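Local coordinates for protein putative transcription regulator (Lactobacillus plantarum WCFS1, PDB 3COL) that probably binds DNA as a dimeric transcription regulator of the TetR family, through a helix-turn-helix domain near its N-terminus, at residues K11-K14 with I15-A18; I42-S45 with N46-Y50; K52-Q55 with A56-S60; S106-I109 with I110-K114. One frame throughout, in Å; residues are numbered along the deposited sequence. Where two conformers were deposited one is given.

Contact 1 of 4, residues K11-K14 with I15-A18; sequences KQVK and IQDA
Q12 and Q16 stand one helical turn apart and run alongside each other, with their amide planes only 15° apart. The touch is slight and comes from the chain of one against the amide of the other: Q12 CG is 4.1 Å from Q16 OE1. Q16 CG sits beside its backbone N (chi1 -67°), which bends the side chain back over the preceding turn and brings Q16 CG to 3.3 Å from Q12 O. The amide of Q16 is committed elsewhere, its NE2 bonding to S60 OG on helix 54-67. V13 and D17 repeat the parallel arrangement on the next strip of the helix, where V13 CG1 lies 3.9 Å from D17 OD2. The acid finds its strongest partner in R64, which forms a salt bridge with D17 OD1; K14 NZ stays 5.5 Å from D17 OD2, a distance at which the opposite charges may still attract, though the groups do not touch. I15 leans back in the same manner, its CD1 3.6 Å from K11 O, and packs on V36 and L57. Beneath the side chains run four successive i to i+4 backbone bonds, such as D17 N to V13 O at 2.8 Å. The first helix of this TetR-type domain therefore divides its labour: regular backbone bonds build the rod, while Q16, D17 and I15 spend their chemistry on joining it to neighbouring helices.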
ATOM      1  N   LYS A  11      27.824  -3.963 -14.533  0.50 24.23           N
ATOM      2  CA  LYS A  11      27.806  -2.647 -13.899  0.50 23.78           C
ATOM      3  C   LYS A  11      26.394  -2.102 -13.727  0.50 23.91           C
ATOM      4  O   LYS A  11      26.048  -1.586 -12.662  0.50 23.81           O
ATOM      5  CB  LYS A  11      28.644  -1.651 -14.690  0.50 23.58           C
ATOM      6  CG  LYS A  11      29.370  -0.666 -13.815  0.50 22.52           C
ATOM      7  CD  LYS A  11      30.614  -1.298 -13.202  0.50 20.72           C
ATOM      8  CE  LYS A  11      31.825  -1.062 -14.076  0.50 19.67           C
ATOM      9  NZ  LYS A  11      33.060  -0.899 -13.267  0.50 18.89           N
ATOM     10  N   GLN A  12      25.592  -2.220 -14.785  1.00 23.81           N
ATOM     11  CA  GLN A  12      24.209  -1.734 -14.784  1.00 23.87           C
ATOM     12  C   GLN A  12      23.455  -2.357 -13.630  1.00 23.05           C
ATOM     13  O   GLN A  12      22.816  -1.657 -12.862  1.00 22.11           O
ATOM     14  CB  GLN A  12      23.524  -2.099 -16.101  1.00 24.17           C
ATOM     15  CG  GLN A  12      22.095  -1.592 -16.228  1.00 25.75           C
ATOM     16  CD  GLN A  12      21.436  -1.984 -17.554  1.00 25.37           C
ATOM     17  OE1 GLN A  12      21.673  -3.070 -18.089  1.00 26.02           O
ATOM     18  NE2 GLN A  12      20.625  -1.074 -18.101  1.00 26.54           N
ATOM     19  N   VAL A  13      23.559  -3.677 -13.508  1.00 22.32           N
ATOM     20  CA  VAL A  13      22.897  -4.413 -12.439  1.00 22.57           C
ATOM     21  C   VAL A  13      23.372  -3.953 -11.054  1.00 21.65           C
ATOM     22  O   VAL A  13      22.549  -3.715 -10.173  1.00 21.18           O
ATOM     23  CB  VAL A  13      23.092  -5.904 -12.624  1.00 22.78           C
ATOM     24  CG1 VAL A  13      22.619  -6.694 -11.396  1.00 24.31           C
ATOM     25  CG2 VAL A  13      22.356  -6.349 -13.901  1.00 24.79           C
ATOM     26  N   LYS A  14      24.690  -3.831 -10.870  1.00 20.86           N
ATOM     27  CA  LYS A  14      25.259  -3.269  -9.633  1.00 20.46           C
ATOM     28  C   LYS A  14      24.688  -1.895  -9.323  1.00 19.29           C
ATOM     29  O   LYS A  14      24.375  -1.586  -8.162  1.00 18.80           O
ATOM     30  CB  LYS A  14      26.789  -3.168  -9.717  1.00 20.76           C
ATOM     31  CG  LYS A  14      27.502  -4.524  -9.623  1.00 23.74           C
ATOM     32  CD  LYS A  14      27.339  -5.105  -8.212  1.00 29.44           C
ATOM     33  CE  LYS A  14      27.526  -6.626  -8.153  1.00 32.20           C
ATOM     34  NZ  LYS A  14      27.615  -7.082  -6.732  1.00 34.21           N
ATOM     35  N   ILE A  15      24.554  -1.074 -10.356  1.00 18.10           N
ATOM     36  CA  ILE A  15      23.937   0.248 -10.183  1.00 18.38           C
ATOM     37  C   ILE A  15      22.458   0.211  -9.807  1.00 17.72           C
ATOM     38  O   ILE A  15      22.033   0.902  -8.875  1.00 17.68           O
ATOM     39  CB  ILE A  15      24.183   1.145 -11.403  1.00 18.87           C
ATOM     40  CG1 ILE A  15      25.680   1.534 -11.474  1.00 19.65           C
ATOM     41  CG2 ILE A  15      23.346   2.385 -11.282  1.00 18.23           C
ATOM     42  CD1 ILE A  15      26.141   1.983 -12.838  1.00 21.68           C
ATOM     43  N   GLN A  16      21.670  -0.603 -10.516  1.00 16.61           N
ATOM     44  CA  GLN A  16      20.276  -0.781 -10.171  1.00 15.89           C
ATOM     45  C   GLN A  16      20.080  -1.345  -8.749  1.00 15.96           C
ATOM     46  O   GLN A  16      19.205  -0.898  -8.012  1.00 15.30           O
ATOM     47  CB  GLN A  16      19.631  -1.714 -11.183  1.00 17.06           C
ATOM     48  CG  GLN A  16      19.535  -1.145 -12.589  1.00 15.22           C
ATOM     49  CD  GLN A  16      19.009  -2.188 -13.568  1.00 17.80           C
ATOM     50  OE1 GLN A  16      19.503  -3.302 -13.624  1.00 19.91           O
ATOM     51  NE2 GLN A  16      17.993  -1.830 -14.317  1.00 18.23           N
ATOM     52  N   ASP A  17      20.903  -2.317  -8.364  1.00 15.85           N
ATOM     53  CA  ASP A  17      20.847  -2.857  -6.998  1.00 15.89           C
ATOM     54  C   ASP A  17      21.113  -1.767  -5.971  1.00 15.50           C
ATOM     55  O   ASP A  17      20.425  -1.694  -4.953  1.00 15.53           O
ATOM     56  CB  ASP A  17      21.836  -3.995  -6.816  1.00 15.21           C
ATOM     57  CG  ASP A  17      21.390  -5.262  -7.493  1.00 17.33           C
ATOM     58  OD1 ASP A  17      20.227  -5.323  -7.986  1.00 21.24           O
ATOM     59  OD2 ASP A  17      22.194  -6.213  -7.507  1.00 20.37           O
ATOM     60  N   ALA A  18      22.107  -0.926  -6.239  1.00 15.66           N
ATOM     61  CA  ALA A  18      22.409   0.227  -5.360  1.00 16.41           C
ATOM     62  C   ALA A  18      21.230   1.233  -5.219  1.00 16.59           C
ATOM     63  O   ALA A  18      20.887   1.639  -4.117  1.00 17.54           O
ATOM     64  CB  ALA A  18      23.631   0.935  -5.862  1.00 15.59           C
TER

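Contact 2 of 4, residues I42-S45 with N46-Y50; sequences IAQS and NVYLY
N46 packs against I42 across the start of the short helix 44-48, and N46, S45 and Q44 are the residues most covered in the turn. The side chains of I42 and N46 cross at about a right angle: I42 CD1 lies 3.8 Å from N46 CB, while I42 CG2 is 3.8 Å from N46 OD1. I42 CG1 occupies the crowded position between backbone N and carbonyl carbon (chi1 57°), and from there its CD1 also reaches V47 CG2, at 3.9 Å. With I42 cut back to an alanine, N46 CB and V47 CG2 would probably lose their apolar neighbour, and a gap would be likely to open beside I15. S45 owes its coverage mainly to being bonded directly to N46; its hydroxyl makes no hydrogen bond to N46 N. Q44 meets Y48, whose ring is approached obliquely: Q44 O is 3.2 Å from Y48 CD2, and Q44 CB is 4.2 Å from Y48 CE2.

A43 is the N-cap residue, and its carbonyl receives weak bonds from both N46 N and V47 N. A water accepts from A43 N at 2.8 Å and donates weakly to N46 OD1, bridging cap and first turn; N46 OD1 is also a weak acceptor for K11 NZ. Among the backbone bonds from 42-45 to 46-50, Y48 N to Q44 O (2.8 Å) is the one not weak. Beyond the turn, V47 packs on T33 and A37 of helix 33-40, its partner in the helix-turn-helix, which places helix 44-48 where TetR relatives carry the recognition helix. I42 rests against K11 and I15 of helix 11-26.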
ATOM      1  N   ILE A  42      32.369   2.908  -7.682  1.00 19.62           N
ATOM      2  CA  ILE A  42      32.895   3.436  -8.935  1.00 20.16           C
ATOM      3  C   ILE A  42      32.798   4.963  -8.973  1.00 20.66           C
ATOM      4  O   ILE A  42      32.118   5.560  -8.140  1.00 21.33           O
ATOM      5  CB  ILE A  42      32.149   2.832 -10.174  1.00 20.52           C
ATOM      6  CG1 ILE A  42      30.622   3.086 -10.089  1.00 21.15           C
ATOM      7  CG2 ILE A  42      32.458   1.339 -10.324  1.00 21.49           C
ATOM      8  CD1 ILE A  42      29.804   2.424 -11.239  1.00 19.54           C
ATOM      9  N   ALA A  43      33.458   5.579  -9.951  1.00 20.42           N
ATOM     10  CA  ALA A  43      33.347   7.020 -10.228  1.00 20.73           C
ATOM     11  C   ALA A  43      31.941   7.415 -10.694  1.00 20.96           C
ATOM     12  O   ALA A  43      31.228   6.597 -11.292  1.00 20.48           O
ATOM     13  CB  ALA A  43      34.367   7.427 -11.285  1.00 20.07           C
ATOM     14  N   GLN A  44      31.549   8.665 -10.429  1.00 21.52           N
ATOM     15  CA  GLN A  44      30.238   9.164 -10.900  1.00 23.13           C
ATOM     16  C   GLN A  44      30.141   9.160 -12.427  1.00 22.72           C
ATOM     17  O   GLN A  44      29.069   8.865 -12.999  1.00 23.21           O
ATOM     18  CB  GLN A  44      29.982  10.565 -10.380  1.00 23.83           C
ATOM     19  CG  GLN A  44      29.801  10.609  -8.877  1.00 27.45           C
ATOM     20  CD  GLN A  44      29.746  12.019  -8.358  1.00 32.67           C
ATOM     21  OE1 GLN A  44      30.275  12.322  -7.290  1.00 32.96           O
ATOM     22  NE2 GLN A  44      29.106  12.901  -9.118  1.00 35.81           N
ATOM     23  N   SER A  45      31.274   9.472 -13.058  1.00 21.92           N
ATOM     24  CA  SER A  45      31.432   9.416 -14.504  1.00 21.39           C
ATOM     25  C   SER A  45      31.068   8.035 -15.042  1.00 21.06           C
ATOM     26  O   SER A  45      30.494   7.941 -16.123  1.00 20.72           O
ATOM     27  CB  SER A  45      32.872   9.764 -14.904  1.00 21.96           C
ATOM     28  OG  SER A  45      33.795   8.731 -14.581  1.00 20.90           O
ATOM     29  N   ASN A  46      31.414   6.985 -14.284  1.00 19.90           N
ATOM     30  CA  ASN A  46      31.063   5.623 -14.652  1.00 19.68           C
ATOM     31  C   ASN A  46      29.539   5.431 -14.626  1.00 19.06           C
ATOM     32  O   ASN A  46      28.976   4.706 -15.457  1.00 19.10           O
ATOM     33  CB  ASN A  46      31.730   4.612 -13.706  1.00 19.76           C
ATOM     34  CG  ASN A  46      32.047   3.253 -14.391  1.00 20.93           C
ATOM     35  OD1 ASN A  46      32.876   2.478 -13.903  1.00 19.99           O
ATOM     36  ND2 ASN A  46      31.384   2.971 -15.511  1.00 22.61           N
ATOM     37  N   VAL A  47      28.888   6.082 -13.667  1.00 18.38           N
ATOM     38  CA  VAL A  47      27.441   5.959 -13.501  1.00 17.89           C
ATOM     39  C   VAL A  47      26.785   6.723 -14.646  1.00 17.94           C
ATOM     40  O   VAL A  47      25.787   6.276 -15.224  1.00 17.95           O
ATOM     41  CB  VAL A  47      26.947   6.441 -12.079  1.00 17.78           C
ATOM     42  CG1 VAL A  47      25.410   6.484 -11.995  1.00 17.73           C
ATOM     43  CG2 VAL A  47      27.501   5.545 -10.956  1.00 16.82           C
ATOM     44  N   TYR A  48      27.370   7.856 -15.015  1.00 18.59           N
ATOM     45  CA  TYR A  48      26.769   8.669 -16.061  1.00 18.99           C
ATOM     46  C   TYR A  48      26.852   8.047 -17.466  1.00 19.65           C
ATOM     47  O   TYR A  48      26.185   8.519 -18.407  1.00 20.22           O
ATOM     48  CB  TYR A  48      27.361  10.061 -16.049  1.00 19.52           C
ATOM     49  CG  TYR A  48      26.848  10.955 -14.933  1.00 19.18           C
ATOM     50  CD1 TYR A  48      25.482  11.247 -14.793  1.00 17.03           C
ATOM     51  CD2 TYR A  48      27.735  11.525 -14.034  1.00 21.34           C
ATOM     52  CE1 TYR A  48      25.027  12.080 -13.781  1.00 18.14           C
ATOM     53  CE2 TYR A  48      27.291  12.382 -13.021  1.00 21.39           C
ATOM     54  CZ  TYR A  48      25.948  12.660 -12.909  1.00 19.78           C
ATOM     55  OH  TYR A  48      25.555  13.488 -11.886  1.00 19.32           O
ATOM     56  N   LEU A  49      27.638   6.987 -17.626  1.00 19.57           N
ATOM     57  CA  LEU A  49      27.683   6.314 -18.946  1.00 19.96           C
ATOM     58  C   LEU A  49      26.400   5.554 -19.218  1.00 20.32           C
ATOM     59  O   LEU A  49      26.062   5.281 -20.371  1.00 20.93           O
ATOM     60  CB  LEU A  49      28.844   5.316 -19.030  1.00 19.02           C
ATOM     61  CG  LEU A  49      30.273   5.822 -19.049  1.00 17.40           C
ATOM     62  CD1 LEU A  49      31.211   4.608 -18.945  1.00 16.36           C
ATOM     63  CD2 LEU A  49      30.571   6.651 -20.299  1.00 15.36           C
ATOM     64  N   TYR A  50      25.711   5.198 -18.139  1.00 20.96           N
ATOM     65  CA  TYR A  50      24.566   4.298 -18.189  1.00 21.34           C
ATOM     66  C   TYR A  50      23.253   5.015 -17.898  1.00 20.90           C
ATOM     67  O   TYR A  50      22.205   4.607 -18.422  1.00 20.77           O
ATOM     68  CB  TYR A  50      24.763   3.161 -17.221  1.00 21.30           C
TER
HETATM   69  O   HOH W   1      34.932   4.116 -11.882  1.00 28.12           O

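Contact 3 of 4, residues K52-Q55 with A56-S60; sequences KNKQ and ALIDS
Q55 reaches over the following turn to D59, its NE2 giving a hydrogen bond to D59 OD1 at 2.8 Å. The two side chains meet obliquely, their amide and carboxylate planes 49° apart. The oxygen lies almost in the amide plane of Q55, whereas the donor approaches from above the carboxylate plane, 36° out of it. A bend at chi2 (60°) turns the Q55 chain along the helix to make this reach possible. A leucine here would probably leave D59 OD1 without its amide donor and the carboxylate freer to turn.

At the start of helix 54-67, N53 is the N-cap: its OD1 accepts from A56 N at 3.0 Å, in a nearly straight bond, and lies 3.6 Å from A56 CB. K54 and I58 lie abreast, with K54 CG 3.8 Å from I58 CD1; the lysine continues in extended form until NZ bonds to A29 O. L57 packs on I15 and V36. Polar chemistry thus works twice here: the N-cap closes the start of the helix, and the Q55-D59 hydrogen bond ties its first turns on the outside, while the aliphatic parts of K54, L57 and I58 serve its packing.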
ATOM      1  N   LYS A  52      21.604   9.124 -17.156  1.00 18.81           N
ATOM      2  CA  LYS A  52      21.948  10.546 -17.296  1.00 19.50           C
ATOM      3  C   LYS A  52      21.715  11.393 -16.049  1.00 18.42           C
ATOM      4  O   LYS A  52      22.307  12.464 -15.897  1.00 17.41           O
ATOM      5  CB  LYS A  52      21.297  11.175 -18.537  1.00 19.95           C
ATOM      6  CG  LYS A  52      19.777  11.247 -18.548  1.00 21.60           C
ATOM      7  CD  LYS A  52      19.304  12.242 -19.687  1.00 21.66           C
ATOM      8  CE  LYS A  52      19.442  11.621 -21.091  1.00 22.91           C
ATOM      9  NZ  LYS A  52      19.696  12.606 -22.197  1.00 21.81           N
ATOM     10  N   ASN A  53      20.870  10.902 -15.148  1.00 18.51           N
ATOM     11  CA  ASN A  53      20.528  11.660 -13.915  1.00 18.12           C
ATOM     12  C   ASN A  53      19.763  10.816 -12.916  1.00 18.16           C
ATOM     13  O   ASN A  53      19.480   9.661 -13.200  1.00 18.59           O
ATOM     14  CB  ASN A  53      19.773  12.965 -14.262  1.00 17.44           C
ATOM     15  CG  ASN A  53      18.467  12.737 -15.054  1.00 16.95           C
ATOM     16  OD1 ASN A  53      17.868  11.660 -15.012  1.00 16.30           O
ATOM     17  ND2 ASN A  53      18.025  13.772 -15.778  1.00 12.94           N
ATOM     18  N   LYS A  54      19.431  11.398 -11.765  1.00 17.81           N
ATOM     19  CA  LYS A  54      18.728  10.725 -10.677  1.00 18.82           C
ATOM     20  C   LYS A  54      17.410  10.114 -11.177  1.00 17.97           C
ATOM     21  O   LYS A  54      17.142   8.960 -10.904  1.00 18.48           O
ATOM     22  CB  LYS A  54      18.498  11.708  -9.511  1.00 19.07           C
ATOM     23  CG  LYS A  54      17.354  11.370  -8.577  1.00 22.40           C
ATOM     24  CD  LYS A  54      17.063  12.525  -7.593  1.00 21.54           C
ATOM     25  CE  LYS A  54      16.032  12.108  -6.495  1.00 24.30           C
ATOM     26  NZ  LYS A  54      15.800  13.283  -5.502  1.00 25.51           N
ATOM     27  N   GLN A  55      16.609  10.868 -11.929  1.00 17.06           N
ATOM     28  CA  GLN A  55      15.350  10.330 -12.491  1.00 17.41           C
ATOM     29  C   GLN A  55      15.548   9.075 -13.354  1.00 16.83           C
ATOM     30  O   GLN A  55      14.799   8.139 -13.234  1.00 16.13           O
ATOM     31  CB  GLN A  55      14.568  11.385 -13.309  1.00 17.28           C
ATOM     32  CG  GLN A  55      13.103  10.985 -13.563  1.00 18.40           C
ATOM     33  CD  GLN A  55      12.319  10.782 -12.246  1.00 23.61           C
ATOM     34  OE1 GLN A  55      12.332  11.657 -11.366  1.00 26.24           O
ATOM     35  NE2 GLN A  55      11.658   9.633 -12.103  1.00 20.58           N
ATOM     36  N   ALA A  56      16.540   9.090 -14.242  1.00 16.49           N
ATOM     37  CA  ALA A  56      16.884   7.908 -15.038  1.00 16.64           C
ATOM     38  C   ALA A  56      17.235   6.692 -14.145  1.00 16.21           C
ATOM     39  O   ALA A  56      16.869   5.558 -14.467  1.00 16.06           O
ATOM     40  CB  ALA A  56      18.024   8.229 -16.031  1.00 15.42           C
ATOM     41  N   LEU A  57      17.939   6.924 -13.038  1.00 15.95           N
ATOM     42  CA  LEU A  57      18.283   5.833 -12.090  1.00 15.60           C
ATOM     43  C   LEU A  57      17.002   5.186 -11.495  1.00 15.28           C
ATOM     44  O   LEU A  57      16.863   3.969 -11.476  1.00 14.80           O
ATOM     45  CB  LEU A  57      19.167   6.333 -10.943  1.00 15.24           C
ATOM     46  CG  LEU A  57      20.589   6.779 -11.288  1.00 15.91           C
ATOM     47  CD1 LEU A  57      21.223   7.591 -10.151  1.00 14.65           C
ATOM     48  CD2 LEU A  57      21.467   5.558 -11.654  1.00 14.90           C
ATOM     49  N   ILE A  58      16.084   6.029 -11.044  1.00 14.81           N
ATOM     50  CA  ILE A  58      14.801   5.608 -10.453  1.00 14.18           C
ATOM     51  C   ILE A  58      13.922   4.882 -11.508  1.00 13.85           C
ATOM     52  O   ILE A  58      13.346   3.809 -11.228  1.00 13.89           O
ATOM     53  CB  ILE A  58      14.056   6.856  -9.870  1.00 14.34           C
ATOM     54  CG1 ILE A  58      14.786   7.394  -8.607  1.00 14.66           C
ATOM     55  CG2 ILE A  58      12.587   6.540  -9.565  1.00 12.51           C
ATOM     56  CD1 ILE A  58      14.440   8.901  -8.269  1.00 14.43           C
ATOM     57  N   ASP A  59      13.797   5.480 -12.690  1.00 10.89           N
ATOM     58  CA  ASP A  59      12.946   4.939 -13.726  1.00  9.88           C
ATOM     59  C   ASP A  59      13.422   3.543 -14.109  1.00  9.84           C
ATOM     60  O   ASP A  59      12.611   2.684 -14.405  1.00  8.73           O
ATOM     61  CB  ASP A  59      12.928   5.823 -14.980  1.00  9.51           C
ATOM     62  CG  ASP A  59      12.170   7.137 -14.777  1.00 12.46           C
ATOM     63  OD1 ASP A  59      11.554   7.319 -13.699  1.00 14.20           O
ATOM     64  OD2 ASP A  59      12.217   7.995 -15.695  1.00 15.83           O
ATOM     65  N   SER A  60      14.751   3.349 -14.121  1.00  9.76           N
ATOM     66  CA  SER A  60      15.361   2.057 -14.479  1.00 10.24           C
ATOM     67  C   SER A  60      14.982   0.962 -13.479  1.00  9.48           C
ATOM     68  O   SER A  60      14.583  -0.147 -13.862  1.00  9.78           O
ATOM     69  CB  SER A  60      16.877   2.187 -14.605  1.00  9.66           C
ATOM     70  OG  SER A  60      17.472   0.924 -14.893  1.00 13.56           O
TER

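Contact 4 of 4, residues S106-I109 with I110-K114; sequences SLTI and IQQIK
I109 and I113 provide the apolar contact: one turn apart, they extend in the same direction, with I109 CG2 3.9 Å from I113 CD1. Both have CG1 beside the backbone N (I113 chi1 -62°), an arrangement that lays I113 CG1 over I109 O at 3.3 Å. Together they form a hydrophobic strip facing the DNA-binding domain, where I113 meets I23 and I58 and I109 meets L24.

Mixed contacts come next. T108 and Q112 also run alongside each other, and the methyl of T108 touches the amide oxygen of Q112, CG2 to OE1 being 3.6 Å. I110 folds back on the neighbouring strip, its CD1 4.2 Å from S106 OG. Q111 packs on A115 of the second subunit.

Among hydrogen bonds, four successive backbone bonds join 106-109 to 110-114, and K114 N to I110 O continues the series; the bond from I110 N to S106 O is the straightest of the four, 3.0 Å long with an N-H...O angle of 177°. The side-chain hydroxyls find their hydrogen bonds elsewhere. The chemistry is that of a connecting helix: I109 and I113 pack on helices 11-26 and 54-67, while the buried S106 hydroxyl bonds to E65 OE1 of helix 54-67 and Y99 OH of helix 85-102, and that of T108 to H164 NE2 of helix 152-171.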
ATOM      1  N   SER A 106      10.135  -6.288  -3.834  1.00 13.80           N
ATOM      2  CA  SER A 106       9.820  -5.708  -5.137  1.00 12.86           C
ATOM      3  C   SER A 106       8.614  -4.788  -5.084  1.00 13.18           C
ATOM      4  O   SER A 106       8.671  -3.632  -5.512  1.00 13.11           O
ATOM      5  CB  SER A 106       9.661  -6.813  -6.194  1.00 12.53           C
ATOM      6  OG  SER A 106       9.669  -6.238  -7.478  1.00 11.03           O
ATOM      7  N   LEU A 107       7.528  -5.271  -4.491  1.00 13.78           N
ATOM      8  CA  LEU A 107       6.317  -4.492  -4.408  1.00 14.31           C
ATOM      9  C   LEU A 107       6.532  -3.263  -3.551  1.00 14.47           C
ATOM     10  O   LEU A 107       6.002  -2.200  -3.842  1.00 14.53           O
ATOM     11  CB  LEU A 107       5.164  -5.368  -3.883  1.00 14.70           C
ATOM     12  CG  LEU A 107       4.300  -6.083  -4.930  1.00 15.48           C
ATOM     13  CD1 LEU A 107       5.104  -6.984  -5.749  1.00 20.04           C
ATOM     14  CD2 LEU A 107       3.152  -6.891  -4.269  1.00 15.02           C
ATOM     15  N   THR A 108       7.340  -3.396  -2.503  1.00 14.38           N
ATOM     16  CA  THR A 108       7.674  -2.256  -1.649  1.00 14.48           C
ATOM     17  C   THR A 108       8.379  -1.175  -2.472  1.00 14.98           C
ATOM     18  O   THR A 108       8.037   0.019  -2.360  1.00 15.16           O
ATOM     19  CB  THR A 108       8.579  -2.684  -0.460  1.00 15.11           C
ATOM     20  OG1 THR A 108       7.860  -3.606   0.372  1.00 14.78           O
ATOM     21  CG2 THR A 108       9.020  -1.455   0.392  1.00 15.13           C
ATOM     22  N   ILE A 109       9.338  -1.592  -3.308  1.00 15.22           N
ATOM     23  CA  ILE A 109      10.118  -0.648  -4.114  1.00 14.78           C
ATOM     24  C   ILE A 109       9.203   0.096  -5.093  1.00 14.97           C
ATOM     25  O   ILE A 109       9.270   1.327  -5.176  1.00 14.49           O
ATOM     26  CB  ILE A 109      11.249  -1.374  -4.882  1.00 15.52           C
ATOM     27  CG1 ILE A 109      12.384  -1.803  -3.923  1.00 16.84           C
ATOM     28  CG2 ILE A 109      11.810  -0.500  -6.052  1.00 14.28           C
ATOM     29  CD1 ILE A 109      13.209  -2.956  -4.472  1.00 15.43           C
ATOM     30  N   ILE A 110       8.387  -0.671  -5.832  1.00 15.47           N
ATOM     31  CA  ILE A 110       7.399  -0.151  -6.797  1.00 15.92           C
ATOM     32  C   ILE A 110       6.478   0.859  -6.111  1.00 17.37           C
ATOM     33  O   ILE A 110       6.285   1.966  -6.600  1.00 17.36           O
ATOM     34  CB  ILE A 110       6.551  -1.290  -7.422  1.00 15.92           C
ATOM     35  CG1 ILE A 110       7.409  -2.179  -8.354  1.00 15.96           C
ATOM     36  CG2 ILE A 110       5.282  -0.742  -8.210  1.00 14.78           C
ATOM     37  CD1 ILE A 110       6.764  -3.504  -8.706  1.00 16.48           C
ATOM     38  N   GLN A 111       5.911   0.454  -4.974  1.00 18.42           N
ATOM     39  CA  GLN A 111       4.966   1.276  -4.253  1.00 18.97           C
ATOM     40  C   GLN A 111       5.601   2.599  -3.863  1.00 18.61           C
ATOM     41  O   GLN A 111       4.984   3.678  -4.010  1.00 18.63           O
ATOM     42  CB  GLN A 111       4.465   0.513  -3.024  1.00 19.99           C
ATOM     43  CG  GLN A 111       3.730   1.399  -2.020  1.00 23.78           C
ATOM     44  CD  GLN A 111       2.762   0.598  -1.190  1.00 29.97           C
ATOM     45  OE1 GLN A 111       3.153  -0.069  -0.218  1.00 32.44           O
ATOM     46  NE2 GLN A 111       1.482   0.646  -1.566  1.00 30.30           N
ATOM     47  N   GLN A 112       6.834   2.538  -3.367  0.50 18.41           N
ATOM     48  CA  GLN A 112       7.562   3.750  -2.979  0.50 18.40           C
ATOM     49  C   GLN A 112       7.801   4.695  -4.149  0.50 18.09           C
ATOM     50  O   GLN A 112       7.619   5.906  -4.013  0.50 17.85           O
ATOM     51  CB  GLN A 112       8.912   3.402  -2.343  0.50 19.19           C
ATOM     52  CG  GLN A 112       8.893   3.314  -0.830  0.50 19.82           C
ATOM     53  CD  GLN A 112      10.183   2.755  -0.272  0.50 20.24           C
ATOM     54  OE1 GLN A 112      10.608   1.657  -0.642  0.50 23.34           O
ATOM     55  NE2 GLN A 112      10.802   3.490   0.642  0.50 18.69           N
ATOM     56  N   ILE A 113       8.240   4.145  -5.279  1.00 17.82           N
ATOM     57  CA  ILE A 113       8.477   4.955  -6.485  1.00 17.99           C
ATOM     58  C   ILE A 113       7.151   5.573  -6.955  1.00 19.44           C
ATOM     59  O   ILE A 113       7.087   6.767  -7.219  1.00 18.79           O
ATOM     60  CB  ILE A 113       9.146   4.150  -7.620  1.00 15.94           C
ATOM     61  CG1 ILE A 113      10.524   3.658  -7.159  1.00 16.18           C
ATOM     62  CG2 ILE A 113       9.282   5.032  -8.871  1.00 15.61           C
ATOM     63  CD1 ILE A 113      11.247   2.776  -8.152  1.00 14.79           C
ATOM     64  N   LYS A 114       6.100   4.755  -7.026  1.00 21.65           N
ATOM     65  CA  LYS A 114       4.767   5.242  -7.377  1.00 24.43           C
ATOM     66  C   LYS A 114       4.257   6.375  -6.474  1.00 25.94           C
ATOM     67  O   LYS A 114       3.730   7.385  -6.963  1.00 26.73           O
ATOM     68  CB  LYS A 114       3.782   4.078  -7.419  1.00 24.81           C
ATOM     69  CG  LYS A 114       3.675   3.450  -8.778  1.00 26.72           C
ATOM     70  CD  LYS A 114       2.707   2.284  -8.767  1.00 29.66           C
ATOM     71  CE  LYS A 114       1.868   2.284 -10.067  1.00 35.01           C
ATOM     72  NZ  LYS A 114       1.169   0.971 -10.416  1.00 37.75           N
TER

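Overall arrangement
The four contacts show how short helical turns, each held by local backbone bonds, weaker in contact 2, are assembled into a regulator. In chain order they lie on helices 11-26, 44-48, 54-67 and 106-117. Contacts 1, 2 and 3 cluster with centres 11 to 12 Å apart, meeting around I15, V47 and L57 in the TetR-type DNA-binding domain. Contact 4 stands about 25 Å from contact 2, between centres, and the two do not touch. Contact 3 joins the sets, since I58 CG2 packs on I113 CG2 at 3.7 Å. In TetR relatives inducer-driven movement is passed on between these helices; the same may hold here if the protein has an inducer.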